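Long-range contact in macrophomate synthase intermolecular Diels-Alderase (Macrophoma commelinae, PDB 1IZC), which belongs to the HpcH/HpaI aldolase/citrate lyase family of TIM-barrel enzymes and holds pyruvic acid beside a magnesium ion: residues 68-73 / 99-104. The protein carries 1 engineered substitution. Sequence-based numbering, arbitrary orientation.
With PYR (pyruvic acid), chain C.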
# COMPACT_ATOMS: atom_id res chain seq x y z
N TRP A 68 18.37 -14.01 0.93
CA TRP A 68 17.75 -14.76 2.02
C TRP A 68 16.71 -13.84 2.65
O TRP A 68 17.06 -12.89 3.34
CB TRP A 68 18.86 -15.10 3.03
CG TRP A 68 18.54 -16.07 4.09
CD1 TRP A 68 18.70 -17.43 4.04
CD2 TRP A 68 18.09 -15.77 5.42
NE1 TRP A 68 18.38 -17.99 5.26
CE2 TRP A 68 18.00 -16.99 6.12
CE3 TRP A 68 17.75 -14.58 6.08
CZ2 TRP A 68 17.58 -17.06 7.46
CZ3 TRP A 68 17.34 -14.65 7.42
CH2 TRP A 68 17.26 -15.88 8.09
N ILE A 69 15.44 -14.12 2.40
CA ILE A 69 14.36 -13.28 2.92
C ILE A 69 13.81 -13.86 4.21
O ILE A 69 13.41 -15.02 4.25
CB ILE A 69 13.23 -13.14 1.89
CG1 ILE A 69 13.82 -12.61 0.57
CG2 ILE A 69 12.13 -12.21 2.42
CD1 ILE A 69 12.80 -12.49 -0.56
N ASP A 70 13.80 -13.05 5.27
CA ASP A 70 13.31 -13.52 6.56
C ASP A 70 11.86 -13.13 6.80
O ASP A 70 11.54 -11.96 7.04
CB ASP A 70 14.20 -12.95 7.68
CG ASP A 70 13.79 -13.45 9.05
OD1 ASP A 70 12.99 -14.40 9.14
OD2 ASP A 70 14.29 -12.89 10.05
N VAL A 71 10.97 -14.12 6.72
CA VAL A 71 9.57 -13.86 6.94
C VAL A 71 9.22 -14.21 8.38
O VAL A 71 8.15 -13.84 8.87
CB VAL A 71 8.69 -14.68 5.96
CG1 VAL A 71 7.23 -14.39 6.18
CG2 VAL A 71 9.06 -14.32 4.54
N GLU A 72 10.09 -14.93 9.08
CA GLU A 72 9.77 -15.23 10.47
C GLU A 72 9.74 -13.92 11.25
O GLU A 72 8.83 -13.67 12.04
CB GLU A 72 10.77 -16.17 11.14
CG GLU A 72 10.40 -16.40 12.63
CD GLU A 72 11.41 -17.23 13.41
OE1 GLU A 72 12.61 -17.25 13.05
OE2 GLU A 72 11.00 -17.84 14.42
N HIS A 73 10.74 -13.08 11.00
CA HIS A 73 10.85 -11.80 11.70
C HIS A 73 10.82 -10.55 10.83
O HIS A 73 10.82 -9.44 11.35
CB HIS A 73 12.11 -11.80 12.57
CG HIS A 73 12.04 -12.76 13.71
ND1 HIS A 73 11.14 -12.62 14.75
CD2 HIS A 73 12.77 -13.87 13.99
CE1 HIS A 73 11.32 -13.60 15.62
NE2 HIS A 73 12.30 -14.37 15.18
N ILE A 99 16.00 -17.77 -0.94
CA ILE A 99 15.80 -18.66 0.20
C ILE A 99 14.93 -17.87 1.17
O ILE A 99 15.17 -16.67 1.39
CB ILE A 99 17.14 -19.00 0.88
CG1 ILE A 99 18.01 -19.79 -0.11
CG2 ILE A 99 16.91 -19.82 2.15
CD1 ILE A 99 19.49 -19.85 0.29
N VAL A 100 13.92 -18.52 1.73
CA VAL A 100 13.03 -17.83 2.63
C VAL A 100 12.93 -18.54 3.96
O VAL A 100 12.71 -19.75 3.99
CB VAL A 100 11.59 -17.73 2.04
CG1 VAL A 100 10.67 -17.02 3.04
CG2 VAL A 100 11.61 -16.98 0.73
N ARG A 101 13.16 -17.81 5.04
CA ARG A 101 12.97 -18.41 6.35
C ARG A 101 11.55 -18.04 6.72
O ARG A 101 11.20 -16.87 6.83
CB ARG A 101 13.91 -17.87 7.43
CG ARG A 101 13.38 -18.35 8.77
CD ARG A 101 14.30 -18.15 9.88
NE ARG A 101 14.45 -16.75 10.25
CZ ARG A 101 15.31 -16.38 11.18
NH1 ARG A 101 16.05 -17.31 11.79
NH2 ARG A 101 15.46 -15.10 11.50
N VAL A 102 10.73 -19.06 6.92
CA VAL A 102 9.33 -18.86 7.21
C VAL A 102 8.98 -19.03 8.67
O VAL A 102 9.76 -19.58 9.44
CB VAL A 102 8.47 -19.87 6.41
CG1 VAL A 102 8.70 -19.70 4.92
CG2 VAL A 102 8.83 -21.30 6.83
N PRO A 103 7.81 -18.51 9.08
CA PRO A 103 7.39 -18.66 10.48
C PRO A 103 7.17 -20.18 10.59
O PRO A 103 6.67 -20.80 9.66
CB PRO A 103 6.07 -17.90 10.53
CG PRO A 103 6.18 -16.90 9.42
CD PRO A 103 6.88 -17.66 8.32
N LYS A 104 7.51 -20.78 11.73
CA LYS A 104 7.38 -22.23 11.85
C LYS A 104 6.02 -22.89 11.58
O LYS A 104 5.98 -24.04 11.10
CB LYS A 104 7.88 -22.67 13.23
CG LYS A 104 8.10 -24.18 13.30
CD LYS A 104 8.55 -24.59 14.68
CE LYS A 104 9.21 -25.97 14.65
NZ LYS A 104 9.45 -26.37 16.07
C PYR C . 19.15 -17.09 15.65
O PYR C . 18.26 -17.29 16.50
OXT PYR C . 20.35 -16.83 15.91
CA PYR C . 18.63 -17.19 14.23
O3 PYR C . 17.45 -17.44 13.94
CB PYR C . 19.66 -16.98 13.20
O HOH W 1 8.55 -19.28 13.88
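The guanidinium of Arg-101 is covered on both faces by the neighbouring segment, by Trp-68 of the strand and Glu-72 of the loop after it: CH2 of the Trp-68 indole sits over one, 3.7 Å from CZ of Arg-101, and Glu-72 OE1 over the other, 3.4 Å from NE. No N-H points at that oxygen, so charge alone draws it in. Around the rim, in the guanidinium plane, Asp-70 is gripped side-on, NE to OD1 at 3.0 Å and NH2 to OD2 at 2.9 Å, although the carboxylate is turned 61° from that plane. Remaining at the edge is NH1, which gives a 2.6 Å hydrogen bond to O3 of pyruvic acid and another to Gln-183. The bend at chi3 of Arg-101 (71°) turns its head along Asp-70. From the opposite face of the carboxylate, His-73 N bonds to OD1, an Asx motif that ties the turn to the ion pair; Trp-152 of the second subunit holds OD2, and His-125 holds Glu-72 OE2. Along the strands, Ile-69 bonds through N to Ile-99 O and through O to Arg-101 N, in parallel register, while Val-71 and Val-100 pack against helix 78-91. These are adjacent TIM-barrel strands joined by a beta-alpha-beta crossover; the C-terminal end of the second places Arg-101 in the pyruvic acid pocket.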